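Local coordinates for uncharacterized RNA methyltransferase pyrab10780 (Pyrococcus abyssi, PDB 2JJQ), which catalyses the S-adenosyl-L-methionine-dependent methylation of uridine 54 in tRNA to 5-methyluridine, at residues 27-30 against 31-35; 305-308 against 309-313. All blocks are in the same frame, centred on the assembly; numbering follows the deposited sequence.

In the fold
From the N terminus the chain first reaches contact 1, where residues 27-35 turn back on themselves and join strand 24-28 to strand 34-36 as a hairpin; strand 39-41 then extends this small antiparallel sheet of the TRAM-like domain. Much later, in the catalytic domain, contact 2 ends helix 303-310 and turns the chain into strand 314-319, within a beta-alpha-beta unit whose first strand is 293-297. Contact 1 closes a hairpin loop and contact 2 the C-terminal end of a helix, and the two lie in series, neither nested nor crossing. Their centres are 40 Å apart, on opposite sides of the chain's centre, and their nearest atoms remain about 29 Å from each other.

Contact 1 of 2, residues 27-30 against 31-35; sequences KLND and DGFGV
Lys27 and Leu28 run antiparallel to Gly34 and Val35, and a type I turn from Asn29 to Gly32 reverses the chain. Val35 N donates a hydrogen bond to Lys27 O and Asn29 N one to Phe33 O, while Gly32 N closes the turn on Asn29 O at 2.8 Å. Asn29 carries the side-chain part of the contact. Its CG stands between backbone N and carbonyl carbon (chi1 74°), which swings OD1 back over the turn. There Asn29 OD1 accepts a hydrogen bond from Phe33 N at 3.0 Å, the donor lying above the amide carbonyl plane, and a weak, bent one from Asp31 N. The other end of the amide, ND2, reaches a water that also donates to Asp31 OD2. Asn29 and Phe33 point the same way, amide and ring planes 41° apart. Lys27 and Val35 likewise lie side by side, CG of Lys27 resting on CG2 of Val35 at 3.8 Å. Leu28 lays CD2 on Gly34 CA at 3.7 Å, and its side chain also touches Tyr99 and Phe103 of helix 97-112. Asp30 turns to the same helix, in a salt bridge with Arg110. Gly32, with positive phi (93°), completes the classic 3:5 hairpin of the TRAM-like domain: a type I turn followed by a G1 beta bulge, with a weak Asx-turn bond from Asp31 N and a straighter one from Phe33 N inside the loop.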
ATOM      1  N   LYS A  27      16.800  15.225  14.134  1.00 24.57           N
ATOM      2  CA  LYS A  27      15.695  15.074  13.202  1.00 23.62           C
ATOM      3  C   LYS A  27      15.766  13.689  12.541  1.00 22.26           C
ATOM      4  O   LYS A  27      16.706  12.913  12.762  1.00 21.18           O
ATOM      5  CB  LYS A  27      15.758  16.182  12.140  1.00 24.65           C
ATOM      6  CG  LYS A  27      16.841  15.981  11.100  1.00 26.80           C
ATOM      7  CD  LYS A  27      16.571  16.831   9.879  1.00 32.95           C
ATOM      8  CE  LYS A  27      16.871  16.091   8.607  1.00 37.49           C
ATOM      9  NZ  LYS A  27      16.331  16.845   7.421  1.00 37.85           N
ATOM     10  N   LEU A  28      14.730  13.378  11.755  1.00 21.08           N
ATOM     11  CA  LEU A  28      14.723  12.177  10.949  1.00 19.93           C
ATOM     12  C   LEU A  28      14.980  12.601   9.502  1.00 20.28           C
ATOM     13  O   LEU A  28      14.505  13.651   9.059  1.00 21.31           O
ATOM     14  CB  LEU A  28      13.346  11.484  11.031  1.00 20.28           C
ATOM     15  CG  LEU A  28      12.923  11.105  12.451  1.00 20.02           C
ATOM     16  CD1 LEU A  28      11.599  10.328  12.477  1.00 21.30           C
ATOM     17  CD2 LEU A  28      14.013  10.283  13.107  1.00 23.06           C
ATOM     18  N   ASN A  29      15.672  11.786   8.749  1.00 19.46           N
ATOM     19  CA  ASN A  29      15.753  12.117   7.340  1.00 22.08           C
ATOM     20  C   ASN A  29      14.489  11.602   6.626  1.00 22.62           C
ATOM     21  O   ASN A  29      13.556  11.064   7.270  1.00 21.46           O
ATOM     22  CB  ASN A  29      17.060  11.627   6.712  1.00 22.97           C
ATOM     23  CG  ASN A  29      17.089  10.147   6.498  1.00 21.94           C
ATOM     24  OD1 ASN A  29      16.136   9.422   6.807  1.00 21.87           O
ATOM     25  ND2 ASN A  29      18.218   9.664   5.979  1.00 23.97           N
ATOM     26  N   ASP A  30      14.471  11.737   5.308  1.00 23.23           N
ATOM     27  CA  ASP A  30      13.270  11.398   4.560  1.00 24.29           C
ATOM     28  C   ASP A  30      12.919   9.900   4.603  1.00 23.87           C
ATOM     29  O   ASP A  30      11.763   9.558   4.370  1.00 23.59           O
ATOM     30  CB  ASP A  30      13.358  11.920   3.113  1.00 25.95           C
ATOM     31  CG  ASP A  30      13.117  13.421   3.008  1.00 27.73           C
ATOM     32  OD1 ASP A  30      12.980  14.127   4.032  1.00 32.39           O
ATOM     33  OD2 ASP A  30      13.083  13.920   1.869  1.00 33.60           O
ATOM     34  N   ASP A  31      13.880   9.011   4.871  1.00 23.04           N
ATOM     35  CA  ASP A  31      13.551   7.587   5.060  1.00 23.81           C
ATOM     36  C   ASP A  31      13.213   7.254   6.506  1.00 22.77           C
ATOM     37  O   ASP A  31      12.947   6.121   6.868  1.00 22.96           O
ATOM     38  CB  ASP A  31      14.668   6.659   4.551  1.00 25.81           C
ATOM     39  CG  ASP A  31      14.965   6.870   3.066  1.00 30.75           C
ATOM     40  OD1 ASP A  31      14.028   6.729   2.246  1.00 36.60           O
ATOM     41  OD2 ASP A  31      16.123   7.212   2.727  1.00 34.95           O
ATOM     42  N   GLY A  32      13.205   8.255   7.360  1.00 21.88           N
ATOM     43  CA  GLY A  32      12.847   7.974   8.730  1.00 22.33           C
ATOM     44  C   GLY A  32      14.004   7.685   9.653  1.00 23.21           C
ATOM     45  O   GLY A  32      13.779   7.299  10.796  1.00 24.16           O
ATOM     46  N   PHE A  33      15.241   7.887   9.207  1.00 22.88           N
ATOM     47  CA  PHE A  33      16.397   7.551  10.061  1.00 23.46           C
ATOM     48  C   PHE A  33      16.827   8.764  10.872  1.00 22.35           C
ATOM     49  O   PHE A  33      16.831   9.873  10.339  1.00 21.84           O
ATOM     50  CB  PHE A  33      17.580   7.071   9.214  1.00 25.17           C
ATOM     51  CG  PHE A  33      17.254   5.848   8.408  1.00 29.53           C
ATOM     52  CD1 PHE A  33      16.312   4.948   8.877  1.00 33.15           C
ATOM     53  CD2 PHE A  33      17.832   5.624   7.190  1.00 34.75           C
ATOM     54  CE1 PHE A  33      15.968   3.824   8.142  1.00 37.90           C
ATOM     55  CE2 PHE A  33      17.500   4.495   6.446  1.00 37.06           C
ATOM     56  CZ  PHE A  33      16.571   3.603   6.918  1.00 38.10           C
ATOM     57  N   GLY A  34      17.170   8.561  12.153  1.00 22.51           N
ATOM     58  CA  GLY A  34      17.643   9.687  12.968  1.00 22.50           C
ATOM     59  C   GLY A  34      18.955  10.266  12.407  1.00 24.05           C
ATOM     60  O   GLY A  34      19.789   9.515  11.911  1.00 24.10           O
ATOM     61  N   VAL A  35      19.094  11.596  12.463  1.00 25.34           N
ATOM     62  CA  VAL A  35      20.304  12.311  11.989  1.00 26.42           C
ATOM     63  C   VAL A  35      21.002  12.807  13.257  1.00 26.37           C
ATOM     64  O   VAL A  35      20.444  13.624  14.017  1.00 25.52           O
ATOM     65  CB  VAL A  35      19.955  13.542  11.095  1.00 27.15           C
ATOM     66  CG1 VAL A  35      21.229  14.265  10.603  1.00 27.12           C
ATOM     67  CG2 VAL A  35      19.027  13.170   9.915  1.00 26.77           C
TER
HETATM   68  O   HOH W   1      18.612   7.046   4.509  1.00 34.72           O

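Contact 2 of 2, residues 305-308 against 309-313; sequences GIYL and AKRGF
Arg311 stands its guanidinium edge-on over one face of the Tyr307 ring, the two planes 75° apart. This is a cation-pi contact, with Arg311 CZ 4.7 Å from the Tyr307 ring centroid and 23° off its normal. Arg311 NE comes closest, 3.6 Å from Tyr307 CE2, and NH2 hangs over the same face toward CZ and CE1. Bends at chi2 and chi3 fold the arginine back over the ring, Arg311 CG passing 3.3 Å from Tyr307 O. The polar ends are held by neighbouring acidic residues: Tyr307 OH is hydrogen-bonded to Asp259, and Arg311 NH2 forms a salt bridge with Asp260. Tyr307 lies in the last turns of helix 303-310, and the chain leaves the helix through a Schellman motif: Gly312 has positive phi, its N donates to Ala309 O, and Phe313 N donates a hydrogen bond to Leu308 O at 3.0 Å. This leads the Rossmann-like unit from its helix into strand 314-319. Leu308 O also takes a weak bond from Arg311 N. Phe313 turns its ring edge to that carbonyl, Phe313 CD2 lying 3.3 Å from Leu308 O. Beside it, Leu308 CD2 crosses to Phe313 CD2 at 3.8 Å, while Val289 touches the phenylalanine and Ser286 the leucine.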
ATOM      1  N   GLY A 305     -12.464   5.768 -10.344  1.00 11.70           N
ATOM      2  CA  GLY A 305     -13.426   5.820 -11.450  1.00 12.70           C
ATOM      3  C   GLY A 305     -14.781   5.261 -11.072  1.00 11.46           C
ATOM      4  O   GLY A 305     -15.809   5.853 -11.412  1.00 13.39           O
ATOM      5  N   ILE A 306     -14.794   4.188 -10.283  1.00 13.49           N
ATOM      6  CA  ILE A 306     -16.053   3.558  -9.958  1.00 13.08           C
ATOM      7  C   ILE A 306     -16.801   4.438  -8.955  1.00 12.50           C
ATOM      8  O   ILE A 306     -18.022   4.582  -9.044  1.00 11.97           O
ATOM      9  CB  ILE A 306     -15.851   2.172  -9.435  1.00 14.91           C
ATOM     10  CG1 ILE A 306     -15.305   1.280 -10.582  1.00 17.90           C
ATOM     11  CG2 ILE A 306     -17.190   1.566  -8.908  1.00 14.49           C
ATOM     12  CD1 ILE A 306     -14.667   0.030 -10.068  1.00 24.75           C
ATOM     13  N   TYR A 307     -16.058   4.979  -8.002  1.00 10.78           N
ATOM     14  CA  TYR A 307     -16.650   5.830  -6.944  1.00 10.45           C
ATOM     15  C   TYR A 307     -17.256   7.054  -7.649  1.00 10.64           C
ATOM     16  O   TYR A 307     -18.378   7.497  -7.367  1.00 11.22           O
ATOM     17  CB  TYR A 307     -15.605   6.270  -5.947  1.00 10.95           C
ATOM     18  CG  TYR A 307     -16.193   6.968  -4.752  1.00 11.73           C
ATOM     19  CD1 TYR A 307     -16.564   6.220  -3.608  1.00 12.18           C
ATOM     20  CD2 TYR A 307     -16.392   8.366  -4.748  1.00 11.81           C
ATOM     21  CE1 TYR A 307     -17.110   6.853  -2.464  1.00 14.61           C
ATOM     22  CE2 TYR A 307     -16.944   8.973  -3.621  1.00 14.33           C
ATOM     23  CZ  TYR A 307     -17.316   8.235  -2.516  1.00 14.74           C
ATOM     24  OH  TYR A 307     -17.880   8.885  -1.411  1.00 16.43           O
ATOM     25  N   LEU A 308     -16.524   7.616  -8.582  1.00 11.00           N
ATOM     26  CA  LEU A 308     -17.001   8.752  -9.282  1.00 11.60           C
ATOM     27  C   LEU A 308     -18.235   8.432 -10.137  1.00 12.76           C
ATOM     28  O   LEU A 308     -19.152   9.261 -10.236  1.00 13.08           O
ATOM     29  CB  LEU A 308     -15.918   9.384 -10.149  1.00 11.46           C
ATOM     30  CG  LEU A 308     -14.861  10.163  -9.351  1.00 13.75           C
ATOM     31  CD1 LEU A 308     -13.943  10.842 -10.334  1.00 19.13           C
ATOM     32  CD2 LEU A 308     -15.457  11.205  -8.473  1.00 19.09           C
ATOM     33  N   ALA A 309     -18.231   7.281 -10.800  1.00 12.00           N
ATOM     34  CA  ALA A 309     -19.401   6.836 -11.569  1.00 11.68           C
ATOM     35  C   ALA A 309     -20.619   6.734 -10.613  1.00 11.21           C
ATOM     36  O   ALA A 309     -21.742   7.130 -10.956  1.00 13.46           O
ATOM     37  CB  ALA A 309     -19.110   5.462 -12.218  1.00 10.37           C
ATOM     38  N   LYS A 310     -20.418   6.203  -9.428  1.00 11.68           N
ATOM     39  CA  LYS A 310     -21.511   6.133  -8.417  1.00 12.03           C
ATOM     40  C   LYS A 310     -22.053   7.538  -8.052  1.00 15.04           C
ATOM     41  O   LYS A 310     -23.291   7.709  -7.829  1.00 14.98           O
ATOM     42  CB  LYS A 310     -21.062   5.417  -7.131  1.00 11.87           C
ATOM     43  CG  LYS A 310     -22.252   5.099  -6.215  1.00 13.77           C
ATOM     44  CD  LYS A 310     -22.967   3.797  -6.601  1.00 15.04           C
ATOM     45  CE  LYS A 310     -24.063   3.482  -5.537  1.00 17.47           C
ATOM     46  NZ  LYS A 310     -24.788   2.292  -6.023  1.00 21.49           N
ATOM     47  N   ARG A 311     -21.155   8.521  -8.063  1.00 13.62           N
ATOM     48  CA  ARG A 311     -21.484   9.938  -7.711  1.00 15.64           C
ATOM     49  C   ARG A 311     -22.096  10.671  -8.926  1.00 15.51           C
ATOM     50  O   ARG A 311     -22.527  11.850  -8.819  1.00 16.77           O
ATOM     51  CB  ARG A 311     -20.200  10.641  -7.267  1.00 15.25           C
ATOM     52  CG  ARG A 311     -19.637  10.157  -5.953  1.00 17.11           C
ATOM     53  CD  ARG A 311     -20.645  10.327  -4.822  1.00 19.27           C
ATOM     54  NE  ARG A 311     -20.484   9.063  -4.132  1.00 35.06           N
ATOM     55  CZ  ARG A 311     -21.363   8.097  -3.934  1.00 30.02           C
ATOM     56  NH1 ARG A 311     -22.681   8.205  -4.134  1.00 27.39           N
ATOM     57  NH2 ARG A 311     -20.877   7.024  -3.372  1.00 34.96           N
ATOM     58  N   GLY A 312     -22.147  10.003 -10.072  1.00 14.85           N
ATOM     59  CA  GLY A 312     -22.872  10.497 -11.251  1.00 15.92           C
ATOM     60  C   GLY A 312     -22.010  11.049 -12.394  1.00 16.32           C
ATOM     61  O   GLY A 312     -22.538  11.588 -13.417  1.00 15.58           O
ATOM     62  N   PHE A 313     -20.678  10.939 -12.266  1.00 12.88           N
ATOM     63  CA  PHE A 313     -19.818  11.390 -13.342  1.00 12.54           C
ATOM     64  C   PHE A 313     -19.822  10.424 -14.500  1.00 14.73           C
ATOM     65  O   PHE A 313     -20.152   9.240 -14.331  1.00 15.26           O
ATOM     66  CB  PHE A 313     -18.356  11.571 -12.856  1.00 12.35           C
ATOM     67  CG  PHE A 313     -18.195  12.701 -11.862  1.00 11.75           C
ATOM     68  CD1 PHE A 313     -17.893  14.007 -12.297  1.00 15.06           C
ATOM     69  CD2 PHE A 313     -18.393  12.480 -10.507  1.00 13.18           C
ATOM     70  CE1 PHE A 313     -17.768  15.055 -11.355  1.00 13.99           C
ATOM     71  CE2 PHE A 313     -18.271  13.514  -9.573  1.00 15.40           C
ATOM     72  CZ  PHE A 313     -17.947  14.807 -10.003  1.00 16.54           C
TER